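Local coordinates for Iron(III) ABC transporter, periplasmic iron-compound-binding protein (Vibrio cholerae, PDB 3TEF), which probably binds ferric catecholate siderophores in the periplasm and delivers them to an ABC transporter for iron uptake, at residues L30-D34 and Y52-Y56; E39-K45 and Y61-L67; P70-Y76 and E95-I99; I103-A107 and Q120-L124; D220-V224 and V257-I262. One frame throughout, in Å; residues are numbered along the deposited sequence.

Interaction 1: residues L30-D34 and Y52-Y56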
# COMPACT_ATOMS: atom_id res chain seq x y z
N LEU A 30 -6.43 -6.55 5.05
CA LEU A 30 -7.69 -6.33 5.77
C LEU A 30 -8.64 -5.38 5.00
O LEU A 30 -9.84 -5.66 4.87
CB LEU A 30 -7.39 -5.81 7.19
CG LEU A 30 -8.60 -5.63 8.11
CD1 LEU A 30 -9.45 -6.89 8.19
CD2 LEU A 30 -8.12 -5.23 9.50
N ASP A 31 -8.10 -4.28 4.48
CA ASP A 31 -8.84 -3.36 3.61
C ASP A 31 -9.52 -4.11 2.46
O ASP A 31 -10.74 -4.02 2.29
CB ASP A 31 -7.86 -2.29 3.10
CG ASP A 31 -8.44 -1.37 2.05
OD1 ASP A 31 -9.44 -1.67 1.35
OD2 ASP A 31 -7.82 -0.31 1.88
N ALA A 32 -8.76 -4.85 1.66
CA ALA A 32 -9.37 -5.49 0.50
C ALA A 32 -10.37 -6.56 0.92
O ALA A 32 -11.47 -6.68 0.36
CB ALA A 32 -8.30 -6.06 -0.44
N ILE A 33 -10.02 -7.33 1.94
CA ILE A 33 -10.88 -8.40 2.42
C ILE A 33 -12.21 -7.85 2.96
O ILE A 33 -13.29 -8.28 2.55
CB ILE A 33 -10.15 -9.31 3.44
CG1 ILE A 33 -9.18 -10.23 2.68
CG2 ILE A 33 -11.15 -10.11 4.25
CD1 ILE A 33 -8.22 -11.01 3.56
N ASP A 34 -12.13 -6.86 3.83
CA ASP A 34 -13.35 -6.23 4.32
C ASP A 34 -14.15 -5.57 3.19
O ASP A 34 -15.37 -5.69 3.15
CB ASP A 34 -13.02 -5.22 5.42
CG ASP A 34 -14.26 -4.52 5.93
OD1 ASP A 34 -14.98 -5.11 6.75
OD2 ASP A 34 -14.49 -3.38 5.49
N TYR A 52 -11.55 3.64 8.37
CA TYR A 52 -12.49 2.78 7.65
C TYR A 52 -12.42 1.31 8.08
O TYR A 52 -13.27 0.51 7.67
CB TYR A 52 -12.39 2.93 6.12
CG TYR A 52 -11.04 2.55 5.51
CD1 TYR A 52 -10.77 1.23 5.16
CD2 TYR A 52 -10.06 3.51 5.29
CE1 TYR A 52 -9.54 0.88 4.60
CE2 TYR A 52 -8.84 3.18 4.73
CZ TYR A 52 -8.59 1.87 4.39
OH TYR A 52 -7.37 1.54 3.84
N LEU A 53 -11.44 0.97 8.92
CA LEU A 53 -11.31 -0.39 9.48
C LEU A 53 -11.42 -0.39 11.01
O LEU A 53 -11.00 -1.34 11.67
CB LEU A 53 -9.96 -1.05 9.04
CG LEU A 53 -9.80 -1.22 7.53
CD1 LEU A 53 -8.36 -1.64 7.21
CD2 LEU A 53 -10.80 -2.23 6.97
N ALA A 54 -12.03 0.65 11.56
CA ALA A 54 -12.02 0.85 13.01
C ALA A 54 -12.60 -0.31 13.82
O ALA A 54 -12.17 -0.55 14.94
CB ALA A 54 -12.72 2.17 13.37
N LYS A 55 -13.60 -1.00 13.28
CA LYS A 55 -14.22 -2.06 14.06
C LYS A 55 -13.24 -3.17 14.41
O LYS A 55 -13.38 -3.84 15.44
CB LYS A 55 -15.46 -2.64 13.37
CG LYS A 55 -15.19 -3.64 12.25
CD LYS A 55 -16.50 -4.27 11.81
CE LYS A 55 -16.31 -5.35 10.77
NZ LYS A 55 -17.61 -5.94 10.30
N TYR A 56 -12.24 -3.35 13.56
CA TYR A 56 -11.25 -4.40 13.77
C TYR A 56 -10.25 -4.06 14.86
O TYR A 56 -9.40 -4.88 15.21
CB TYR A 56 -10.53 -4.73 12.44
CG TYR A 56 -11.49 -5.25 11.40
CD1 TYR A 56 -12.04 -6.52 11.52
CD2 TYR A 56 -11.86 -4.46 10.30
CE1 TYR A 56 -12.93 -7.01 10.59
CE2 TYR A 56 -12.76 -4.96 9.35
CZ TYR A 56 -13.29 -6.23 9.50
OH TYR A 56 -14.17 -6.73 8.57
O HOH W 1 -14.76 0.04 5.26
O HOH W 2 -17.15 -4.21 7.73
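Leu-30 and Tyr-56 pack at the centre of this contact between helix 27-35 and the 3-10 turns at 52-56. Leu-30 CG lies anti to its backbone nitrogen (chi1 -176°), which sends the branch out toward the loop. The CB carries CG between two partners, Leu-53 CD1 at 4.1 Å and the Tyr-56 ring. CD1 then sits squarely over one ring face, 3.9 Å from the centroid, as a CH-pi contact. CD2 turns to the base of the tyrosine and meets Tyr-56 CB at 3.8 Å. The opposite face of the ring is covered by Lys-55 CG, so the aromatic group is held between two aliphatic chains. Leu-53 slides past Leu-30 and reaches Asp-34 CB with its CD2.

Two aspartates flank this apolar patch. Tyr-56 OH donates to Asp-34 OD1 at 2.6 Å. It meets the anti side of the carboxylate, somewhat out of its plane, which stands 82° from the ring. A water also donates to Asp-34 OD1 and accepts from Lys-55 NZ. A second water joins Tyr-52 O, at 2.9 Å, to Asp-34 OD2, the latter bond being weak. Tyr-52 OH reaches Asp-31 OD2 at 2.7 Å, but that bond is weak. The stronger partners of Asp-31 are the backbone nitrogens of Lys-268 and Ala-269, while Tyr-52 OH has its stronger partner in Asn-258.

The chemistry is thus divided. Asp-34 probably keeps its negative charge, with a phenol, a water and a nearby lysine to stabilise it. Asp-31 is gripped mainly by backbone N-H groups at the start of helix 267-279.

Interaction 2: residues E39-K45 and Y61-L67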
# COMPACT_ATOMS: atom_id res chain seq x y z
N GLU A 39 -15.61 -11.23 6.44
CA GLU A 39 -15.32 -10.85 7.82
C GLU A 39 -14.38 -11.86 8.48
O GLU A 39 -14.75 -13.01 8.67
CB GLU A 39 -16.60 -10.73 8.66
CG GLU A 39 -16.34 -10.17 10.05
CD GLU A 39 -17.57 -10.12 10.92
OE1 GLU A 39 -18.65 -10.53 10.44
OE2 GLU A 39 -17.47 -9.67 12.08
N PRO A 40 -13.18 -11.41 8.84
CA PRO A 40 -12.16 -12.30 9.42
C PRO A 40 -12.48 -12.66 10.86
O PRO A 40 -13.30 -11.97 11.49
CB PRO A 40 -10.89 -11.45 9.38
CG PRO A 40 -11.42 -10.04 9.54
CD PRO A 40 -12.71 -10.02 8.74
N VAL A 41 -11.84 -13.71 11.36
CA VAL A 41 -12.02 -14.14 12.74
C VAL A 41 -10.94 -13.60 13.68
O VAL A 41 -11.13 -13.61 14.90
CB VAL A 41 -12.09 -15.68 12.87
CG1 VAL A 41 -13.28 -16.23 12.08
CG2 VAL A 41 -10.79 -16.33 12.42
N ALA A 42 -9.83 -13.14 13.12
CA ALA A 42 -8.74 -12.57 13.90
C ALA A 42 -7.90 -11.68 12.99
O ALA A 42 -7.82 -11.91 11.78
CB ALA A 42 -7.88 -13.67 14.50
N VAL A 43 -7.32 -10.63 13.57
CA VAL A 43 -6.61 -9.62 12.78
C VAL A 43 -5.39 -9.10 13.52
O VAL A 43 -5.35 -9.09 14.75
CB VAL A 43 -7.51 -8.42 12.44
CG1 VAL A 43 -8.70 -8.88 11.61
CG2 VAL A 43 -7.98 -7.71 13.72
N SER A 44 -4.40 -8.64 12.77
CA SER A 44 -3.31 -7.93 13.40
C SER A 44 -3.85 -6.64 14.01
O SER A 44 -4.93 -6.17 13.65
CB SER A 44 -2.18 -7.65 12.40
OG SER A 44 -2.69 -7.06 11.23
N LYS A 45 -3.09 -6.11 14.95
CA LYS A 45 -3.44 -4.88 15.63
C LYS A 45 -2.31 -3.90 15.39
O LYS A 45 -1.13 -4.26 15.46
CB LYS A 45 -3.61 -5.15 17.12
CG LYS A 45 -4.61 -6.25 17.43
CD LYS A 45 -6.06 -5.79 17.24
CE LYS A 45 -7.03 -6.95 17.46
NZ LYS A 45 -8.45 -6.45 17.60
N TYR A 61 -12.38 -8.88 17.78
CA TYR A 61 -11.47 -9.60 16.90
C TYR A 61 -10.15 -9.87 17.61
O TYR A 61 -9.38 -8.94 17.88
CB TYR A 61 -11.25 -8.80 15.61
CG TYR A 61 -12.54 -8.50 14.89
CD1 TYR A 61 -13.07 -9.42 13.99
CD2 TYR A 61 -13.27 -7.33 15.15
CE1 TYR A 61 -14.24 -9.18 13.34
CE2 TYR A 61 -14.45 -7.08 14.49
CZ TYR A 61 -14.94 -8.02 13.59
OH TYR A 61 -16.12 -7.79 12.93
N PRO A 62 -9.87 -11.14 17.94
CA PRO A 62 -8.63 -11.49 18.65
C PRO A 62 -7.41 -11.07 17.85
O PRO A 62 -7.46 -11.08 16.62
CB PRO A 62 -8.69 -13.02 18.73
CG PRO A 62 -10.15 -13.33 18.68
CD PRO A 62 -10.75 -12.30 17.76
N SER A 63 -6.34 -10.70 18.54
CA SER A 63 -5.13 -10.21 17.89
C SER A 63 -4.35 -11.36 17.28
O SER A 63 -4.03 -12.33 17.96
CB SER A 63 -4.22 -9.51 18.89
OG SER A 63 -3.01 -9.14 18.25
N ALA A 64 -4.04 -11.22 16.00
CA ALA A 64 -3.20 -12.20 15.32
C ALA A 64 -1.74 -11.74 15.31
O ALA A 64 -0.89 -12.33 14.62
CB ALA A 64 -3.70 -12.42 13.91
N GLY A 65 -1.46 -10.68 16.07
CA GLY A 65 -0.12 -10.13 16.18
C GLY A 65 -0.02 -8.72 15.64
O GLY A 65 -1.03 -8.03 15.53
N SER A 66 1.20 -8.29 15.33
CA SER A 66 1.44 -6.97 14.78
C SER A 66 1.52 -7.07 13.27
O SER A 66 1.31 -8.14 12.72
CB SER A 66 2.73 -6.38 15.32
OG SER A 66 3.87 -7.07 14.81
N LEU A 67 1.82 -5.96 12.59
CA LEU A 67 1.98 -5.98 11.14
C LEU A 67 3.16 -6.84 10.74
O LEU A 67 3.18 -7.39 9.64
CB LEU A 67 2.19 -4.57 10.58
CG LEU A 67 1.08 -3.54 10.81
CD1 LEU A 67 1.42 -2.27 10.02
CD2 LEU A 67 -0.29 -4.07 10.41
O HOH W 3 1.28 -3.67 14.34
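Val-43 and Ser-63 form a single beta bridge that joins the edge strand 42-43 to the irregular chain 61-67. This is the tight part. Val-43 N donates to Pro-62 O at 3.1 Å, almost in line with the carbonyl bond. Val-43 O takes Ala-64 N at 2.8 Å, with the donor well above the carbonyl plane. Lys-45 N continues the pairing to Gly-65 O at 2.9 Å. Gly-65 has a positive phi (116°), and its nitrogen donates to Ser-63 OG in an ST turn.

The long side chains gather at the Tyr-61 end. Lys-45 bends at chi2 (-74°) and runs back over Ser-63, where its CG meets Ser-63 OG. Its NZ donates to Tyr-61 O at 2.7 Å in the carbonyl plane and also bonds Tyr-56 O. Pro-40 O lies at the edge of the Tyr-61 ring, 3.5 Å from Tyr-61 CE1.

The looser, wetter side lies at the margins. Exposed Glu-39 reaches the hydroxyl of the buried Tyr-61, through a very short 2.5 Å bond from Tyr-61 OH to Glu-39 OE2. At the Leu-67 end a water bridges Lys-45 O and Leu-67 N. Beside the bridge, Ala-42 CB only loosely touches Pro-62 and Ala-64.

Strand 42-43 thus lies between strand 22-25 and the 61-67 chain, at the edge of a parallel sheet ordered 42-43, 22-25, 82-85, 102-104.

Interaction 3: residues P70-Y76 and E95-I99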
# COMPACT_ATOMS: atom_id res chain seq x y z
N PRO A 70 3.57 -12.18 13.66
CA PRO A 70 2.35 -12.93 13.95
C PRO A 70 2.38 -13.54 15.35
O PRO A 70 3.46 -13.90 15.84
CB PRO A 70 2.37 -14.05 12.89
CG PRO A 70 3.26 -13.53 11.80
CD PRO A 70 4.33 -12.78 12.55
N ASP A 71 1.22 -13.62 15.98
CA ASP A 71 1.05 -14.34 17.23
C ASP A 71 0.66 -15.77 16.85
O ASP A 71 -0.52 -16.09 16.71
CB ASP A 71 -0.04 -13.69 18.08
CG ASP A 71 -0.23 -14.39 19.42
OD1 ASP A 71 0.24 -15.54 19.57
OD2 ASP A 71 -0.86 -13.79 20.31
N PHE A 72 1.65 -16.63 16.67
CA PHE A 72 1.41 -17.97 16.16
C PHE A 72 0.48 -18.76 17.08
O PHE A 72 -0.39 -19.49 16.62
CB PHE A 72 2.72 -18.73 15.95
CG PHE A 72 3.65 -18.08 14.96
CD1 PHE A 72 3.41 -18.18 13.60
CD2 PHE A 72 4.77 -17.38 15.39
CE1 PHE A 72 4.26 -17.58 12.69
CE2 PHE A 72 5.62 -16.77 14.48
CZ PHE A 72 5.36 -16.88 13.13
N GLU A 73 0.66 -18.61 18.39
CA GLU A 73 -0.16 -19.36 19.33
C GLU A 73 -1.64 -19.00 19.17
O GLU A 73 -2.49 -19.89 19.08
CB GLU A 73 0.33 -19.15 20.76
CG GLU A 73 1.80 -19.55 20.97
CD GLU A 73 2.30 -19.28 22.38
OE1 GLU A 73 1.53 -18.74 23.21
OE2 GLU A 73 3.48 -19.61 22.66
N THR A 74 -1.95 -17.72 19.11
CA THR A 74 -3.34 -17.31 18.99
C THR A 74 -3.90 -17.73 17.63
O THR A 74 -5.02 -18.21 17.54
CB THR A 74 -3.51 -15.79 19.18
OG1 THR A 74 -3.14 -15.45 20.52
CG2 THR A 74 -4.96 -15.37 18.93
N ILE A 75 -3.10 -17.56 16.59
CA ILE A 75 -3.54 -17.95 15.25
C ILE A 75 -3.92 -19.43 15.22
O ILE A 75 -4.95 -19.81 14.66
CB ILE A 75 -2.47 -17.61 14.20
CG1 ILE A 75 -2.29 -16.08 14.15
CG2 ILE A 75 -2.85 -18.18 12.83
CD1 ILE A 75 -1.22 -15.58 13.20
N TYR A 76 -3.08 -20.27 15.82
CA TYR A 76 -3.36 -21.70 15.86
C TYR A 76 -4.67 -21.98 16.58
O TYR A 76 -5.47 -22.81 16.14
CB TYR A 76 -2.22 -22.47 16.53
CG TYR A 76 -2.47 -23.96 16.58
CD1 TYR A 76 -2.28 -24.75 15.46
CD2 TYR A 76 -2.91 -24.57 17.75
CE1 TYR A 76 -2.52 -26.12 15.50
CE2 TYR A 76 -3.16 -25.94 17.79
CZ TYR A 76 -2.97 -26.70 16.67
OH TYR A 76 -3.21 -28.06 16.71
N GLU A 95 6.43 -20.38 8.65
CA GLU A 95 5.82 -20.80 9.90
C GLU A 95 4.30 -20.78 9.83
O GLU A 95 3.63 -21.72 10.30
CB GLU A 95 6.33 -19.95 11.07
CG GLU A 95 7.78 -20.20 11.41
CD GLU A 95 7.97 -21.55 12.07
OE1 GLU A 95 7.02 -22.01 12.74
OE2 GLU A 95 9.06 -22.15 11.92
N LEU A 96 3.74 -19.73 9.23
CA LEU A 96 2.29 -19.63 9.13
C LEU A 96 1.75 -20.72 8.19
O LEU A 96 0.67 -21.25 8.41
CB LEU A 96 1.88 -18.24 8.62
CG LEU A 96 2.14 -17.03 9.53
CD1 LEU A 96 1.93 -15.72 8.74
CD2 LEU A 96 1.26 -17.05 10.80
N SER A 97 2.53 -21.06 7.16
CA SER A 97 2.05 -22.02 6.17
C SER A 97 1.84 -23.41 6.79
O SER A 97 1.08 -24.22 6.26
CB SER A 97 2.98 -22.09 4.94
OG SER A 97 4.26 -22.60 5.28
N LYS A 98 2.49 -23.67 7.92
CA LYS A 98 2.30 -24.93 8.62
C LYS A 98 0.93 -25.01 9.25
O LYS A 98 0.34 -26.09 9.36
CB LYS A 98 3.37 -25.13 9.69
CG LYS A 98 4.75 -25.39 9.13
CD LYS A 98 5.71 -25.75 10.25
CE LYS A 98 5.83 -24.62 11.25
NZ LYS A 98 6.78 -24.98 12.35
N ILE A 99 0.41 -23.85 9.67
CA ILE A 99 -0.81 -23.79 10.46
C ILE A 99 -2.04 -23.90 9.58
O ILE A 99 -3.00 -24.59 9.93
CB ILE A 99 -0.88 -22.46 11.27
CG1 ILE A 99 0.26 -22.41 12.29
CG2 ILE A 99 -2.24 -22.32 11.98
CD1 ILE A 99 0.28 -21.12 13.10
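Helices 72-76 and 95-99 run nearly parallel, 19° apart, with their axes 10.6 Å from each other at closest approach. Leu-96 fills the gap at the N-terminal end. Its CD2 is shared by Pro-70 CB, Ile-75 CD1 and Phe-72 CE1, the last at 3.6 Å. Pro-70 CB also lies over one face of the Phe-72 ring, toward the rim. Phe-72 CE1 reaches on to Glu-95 CB at 3.5 Å. Phe-72 covers the start of the contact from the outer side.

One turn later, Ile-99 takes over. Its CD1 points to Phe-72 O and the edge of the phenyl ring, while CG2 meets Ile-75 CG2 and the edge of the Tyr-76 ring.

No hydrogen bond crosses the contact. Asp-71 is the N-cap of helix 72-77, its OD1 accepting from Thr-74 N at 3.1 Å. Lys-98 NZ makes a salt bridge to Glu-95 OE1.

Ile-75 and Leu-96 also rest on Ile-83 and Ile-85 of strand 82-85. Helix 93-99 links the parallel strands 82-85 and 102-104 in a beta-alpha-beta crossover, and helix 72-77 packs next to it, as in an alpha/beta lobe.

Interaction 4: residues I103-A107 and Q120-L124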
# COMPACT_ATOMS: atom_id res chain seq x y z
N ILE A 103 -1.64 -17.01 2.20
CA ILE A 103 -1.40 -16.28 0.96
C ILE A 103 -0.85 -14.93 1.29
O ILE A 103 -1.30 -14.28 2.26
CB ILE A 103 -2.71 -16.10 0.18
CG1 ILE A 103 -3.20 -17.44 -0.37
CG2 ILE A 103 -2.55 -15.07 -0.96
CD1 ILE A 103 -4.63 -17.37 -0.90
N VAL A 104 0.12 -14.48 0.50
CA VAL A 104 0.65 -13.13 0.65
C VAL A 104 -0.09 -12.18 -0.28
O VAL A 104 -0.33 -12.48 -1.45
CB VAL A 104 2.17 -13.05 0.40
CG1 VAL A 104 2.63 -11.60 0.39
CG2 VAL A 104 2.91 -13.84 1.45
N PHE A 105 -0.48 -11.03 0.26
CA PHE A 105 -1.26 -10.03 -0.46
C PHE A 105 -0.39 -8.79 -0.54
O PHE A 105 -0.13 -8.12 0.47
CB PHE A 105 -2.57 -9.75 0.33
CG PHE A 105 -3.51 -8.77 -0.34
CD1 PHE A 105 -4.48 -9.22 -1.24
CD2 PHE A 105 -3.46 -7.41 -0.04
CE1 PHE A 105 -5.36 -8.34 -1.85
CE2 PHE A 105 -4.34 -6.51 -0.67
CZ PHE A 105 -5.28 -6.99 -1.57
N ALA A 106 0.12 -8.49 -1.73
CA ALA A 106 1.14 -7.46 -1.84
C ALA A 106 1.33 -6.97 -3.26
O ALA A 106 1.06 -7.70 -4.22
CB ALA A 106 2.49 -8.01 -1.29
N ALA A 107 1.83 -5.74 -3.37
CA ALA A 107 2.19 -5.16 -4.67
C ALA A 107 3.61 -5.58 -5.05
O ALA A 107 4.42 -5.88 -4.19
CB ALA A 107 2.14 -3.67 -4.58
N GLN A 120 -3.81 -9.28 -7.09
CA GLN A 120 -4.09 -9.57 -5.68
C GLN A 120 -5.60 -9.60 -5.47
O GLN A 120 -6.11 -10.47 -4.74
CB GLN A 120 -3.45 -8.54 -4.72
CG GLN A 120 -1.96 -8.26 -4.94
CD GLN A 120 -1.13 -9.54 -5.07
OE1 GLN A 120 -0.64 -9.86 -6.16
NE2 GLN A 120 -0.97 -10.25 -3.98
N TRP A 121 -6.32 -8.65 -6.06
CA TRP A 121 -7.78 -8.66 -5.93
C TRP A 121 -8.37 -9.88 -6.65
O TRP A 121 -9.27 -10.53 -6.13
CB TRP A 121 -8.42 -7.37 -6.45
CG TRP A 121 -7.96 -6.10 -5.79
CD1 TRP A 121 -7.09 -5.98 -4.72
CD2 TRP A 121 -8.33 -4.77 -6.16
NE1 TRP A 121 -6.92 -4.64 -4.42
CE2 TRP A 121 -7.66 -3.88 -5.29
CE3 TRP A 121 -9.17 -4.24 -7.15
CZ2 TRP A 121 -7.80 -2.49 -5.38
CZ3 TRP A 121 -9.31 -2.86 -7.25
CH2 TRP A 121 -8.63 -2.00 -6.37
N ARG A 122 -7.84 -10.21 -7.82
CA ARG A 122 -8.30 -11.40 -8.53
C ARG A 122 -8.06 -12.67 -7.71
O ARG A 122 -8.90 -13.58 -7.71
CB ARG A 122 -7.70 -11.50 -9.93
CG ARG A 122 -8.38 -10.55 -10.92
CD ARG A 122 -7.83 -10.64 -12.35
NE ARG A 122 -8.59 -9.73 -13.20
CZ ARG A 122 -8.10 -8.66 -13.82
NH1 ARG A 122 -6.82 -8.36 -13.69
NH2 ARG A 122 -8.90 -7.90 -14.55
N ASN A 123 -6.95 -12.71 -6.98
CA ASN A 123 -6.69 -13.83 -6.08
C ASN A 123 -7.77 -13.98 -5.02
O ASN A 123 -8.25 -15.09 -4.76
CB ASN A 123 -5.31 -13.70 -5.42
CG ASN A 123 -4.18 -14.07 -6.35
OD1 ASN A 123 -4.40 -14.62 -7.43
ND2 ASN A 123 -2.95 -13.76 -5.94
N LEU A 124 -8.14 -12.87 -4.39
CA LEU A 124 -9.28 -12.86 -3.47
C LEU A 124 -10.56 -13.32 -4.16
O LEU A 124 -11.32 -14.12 -3.61
CB LEU A 124 -9.49 -11.46 -2.87
CG LEU A 124 -8.34 -10.91 -2.03
CD1 LEU A 124 -8.79 -9.61 -1.35
CD2 LEU A 124 -7.95 -11.94 -0.99
O HOH W 4 -2.46 -12.53 -3.39
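Val-104, at the end of strand 102-104, meets helix 113-128 through a water. Its carbonyl O accepts from the water at 2.9 Å, and the water in turn accepts from Asn-123 ND2, which also bonds Glu-7 O.

Phe-105 carries most of the packing. With CG opposite its backbone nitrogen across the first torsion (chi1 -177°), the ring reaches the helix. Phe-105 CE1 touches Gln-120 CB at 3.5 Å and Leu-124 CD1 at 3.7 Å. Phe-105 CZ meets Trp-121 CD1 at 3.8 Å, each ring offering its edge to the other. Ala-29 and Ala-32 of helix 27-35 also touch the phenyl ring, and Trp-121 NE1 bonds Ser-265 O.

At Ala-106 the backbone takes over. The bent Gln-120 side chain folds toward it, though the orientation of its amide is uncertain.

The contact therefore places an apolar cluster next to a buried water. Phe-105, Leu-124 and the Trp-121 edge make the cluster. Val-104 O accepts from a water that links it to Asn-123 ND2, and in this way the water ties the sheet edge to the helix.

Interaction 5: residues D220-V224 and V257-I262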
# COMPACT_ATOMS: atom_id res chain seq x y z
N ASP A 220 4.33 11.48 4.78
CA ASP A 220 4.68 11.77 6.17
C ASP A 220 4.56 10.50 7.00
O ASP A 220 3.52 10.21 7.57
CB ASP A 220 3.74 12.85 6.72
CG ASP A 220 4.09 13.27 8.14
OD1 ASP A 220 5.15 12.85 8.66
OD2 ASP A 220 3.31 14.05 8.74
N ARG A 221 5.64 9.73 7.04
CA ARG A 221 5.58 8.44 7.70
C ARG A 221 5.21 8.57 9.18
O ARG A 221 4.54 7.70 9.74
CB ARG A 221 6.90 7.70 7.55
CG ARG A 221 6.91 6.35 8.23
CD ARG A 221 8.15 5.58 7.84
NE ARG A 221 8.18 4.28 8.50
CZ ARG A 221 8.64 4.09 9.73
NH1 ARG A 221 9.11 5.11 10.42
NH2 ARG A 221 8.62 2.87 10.26
N ASP A 222 5.62 9.67 9.80
CA ASP A 222 5.38 9.84 11.22
C ASP A 222 3.89 9.91 11.56
O ASP A 222 3.49 9.56 12.66
CB ASP A 222 6.14 11.05 11.76
CG ASP A 222 7.64 10.85 11.73
OD1 ASP A 222 8.08 9.68 11.79
OD2 ASP A 222 8.38 11.86 11.64
N LYS A 223 3.07 10.33 10.60
CA LYS A 223 1.63 10.44 10.82
C LYS A 223 1.03 9.15 11.40
O LYS A 223 0.15 9.21 12.26
CB LYS A 223 0.89 10.83 9.54
CG LYS A 223 0.81 12.34 9.25
CD LYS A 223 -0.02 12.61 7.98
CE LYS A 223 0.43 13.88 7.24
NZ LYS A 223 0.25 13.77 5.74
N VAL A 224 1.50 8.00 10.93
CA VAL A 224 0.93 6.72 11.35
C VAL A 224 1.79 5.99 12.38
O VAL A 224 1.39 4.94 12.88
CB VAL A 224 0.70 5.77 10.16
CG1 VAL A 224 -0.36 6.34 9.21
CG2 VAL A 224 2.00 5.51 9.42
N VAL A 257 -0.98 8.77 4.02
CA VAL A 257 0.04 7.82 4.44
C VAL A 257 -0.49 6.39 4.56
O VAL A 257 0.17 5.45 4.13
CB VAL A 257 0.70 8.23 5.76
CG1 VAL A 257 1.77 7.21 6.15
CG2 VAL A 257 1.31 9.61 5.61
N ASN A 258 -1.69 6.22 5.12
CA ASN A 258 -2.27 4.89 5.17
C ASN A 258 -2.39 4.27 3.78
O ASN A 258 -2.00 3.13 3.56
CB ASN A 258 -3.66 4.92 5.82
CG ASN A 258 -4.36 3.58 5.72
OD1 ASN A 258 -4.00 2.64 6.43
ND2 ASN A 258 -5.33 3.47 4.81
N ALA A 259 -2.94 5.04 2.84
CA ALA A 259 -3.25 4.48 1.54
C ALA A 259 -1.99 4.07 0.77
O ALA A 259 -1.99 3.03 0.12
CB ALA A 259 -4.06 5.46 0.70
N TRP A 260 -0.95 4.90 0.84
CA TRP A 260 0.25 4.69 0.01
C TRP A 260 1.32 3.82 0.65
O TRP A 260 2.09 3.15 -0.05
CB TRP A 260 0.88 6.03 -0.37
CG TRP A 260 0.06 6.86 -1.33
CD1 TRP A 260 -1.01 7.65 -1.01
CD2 TRP A 260 0.26 7.02 -2.74
NE1 TRP A 260 -1.50 8.26 -2.14
CE2 TRP A 260 -0.74 7.89 -3.22
CE3 TRP A 260 1.18 6.47 -3.66
CZ2 TRP A 260 -0.84 8.25 -4.56
CZ3 TRP A 260 1.08 6.84 -4.98
CH2 TRP A 260 0.08 7.72 -5.43
N TYR A 261 1.37 3.82 1.98
CA TYR A 261 2.49 3.23 2.69
C TYR A 261 2.08 2.02 3.55
O TYR A 261 2.78 1.01 3.59
CB TYR A 261 3.17 4.31 3.53
CG TYR A 261 4.38 3.82 4.30
CD1 TYR A 261 5.56 3.50 3.64
CD2 TYR A 261 4.34 3.69 5.68
CE1 TYR A 261 6.68 3.05 4.35
CE2 TYR A 261 5.44 3.24 6.40
CZ TYR A 261 6.60 2.92 5.72
OH TYR A 261 7.69 2.48 6.44
N ILE A 262 0.94 2.14 4.23
CA ILE A 262 0.49 1.11 5.16
C ILE A 262 -0.39 0.04 4.51
O ILE A 262 -0.10 -1.16 4.59
CB ILE A 262 -0.28 1.72 6.36
CG1 ILE A 262 0.62 2.68 7.15
CG2 ILE A 262 -0.84 0.61 7.26
CD1 ILE A 262 1.79 2.03 7.85
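Two valines, Val-224 and Val-257, bring the short helices 222-225 and 257-262 together. Val-257 CG1 packs on Val-224 CG2 at 3.7 Å. Val-257 CG2 lies only 3.0 Å from Asp-220 O, a tight approach. Lys-223 CD crosses near that methyl. Val-224 CG2 also reaches Ile-262 CD1 at 3.8 Å, the two side chains sliding past each other in opposite directions.

A polar bond closes one side. Arg-221 NE donates to Tyr-261 OH at 2.8 Å, with an N-H...O angle of 151°. The hydroxyl lies close to the guanidinium plane, and the ring stands nearly upright to it, at 85°. The arginine gets there with an extended chain (chi1 179°), its CD passing close to the phenol.

Further out, Arg-221 NH1 bonds Ser-165 OG, which holds the guanidinium beside strand 158-165. Arg-88 makes a cation-pi contact with Tyr-261 and also binds its carbonyl O. Helix 257-262 has a wider pi-type turn at 258-262, held by weak backbone bonds.

The contact joins segments at and just after the C-terminal ends of the adjacent parallel strands 215-220 and 252-254. Asn-258 here meets Tyr-52 of the N-terminal part. That is consistent with a place near the cleft between the lobes of a periplasmic binding protein, where the siderophore probably binds.

Interaction 4 is the buried one; the other four combine buried residues with partly exposed or exposed ones. Interactions 1 to 4 gather round the four-stranded parallel sheet, whereas interaction 5 belongs to the C-terminal part. Helix 27-35 joins interactions 1 and 4, as Ala-32 packs on Phe-105 and Leu-124. Interactions 1 and 2 share the loop after strand 42-43, which Lys-45 ties back to its strand. Ala-64 O to Asp-71 N ties interaction 2 to 3. Chemistry differs accordingly: 2 is chiefly backbone pairing, 3 purely apolar across its helices, 4 aromatic and aliphatic packing with one water bridge, 1 and 5 mixed. A Tyr-52 to Asn-258 bond joins the two parts, linking 1 with 5.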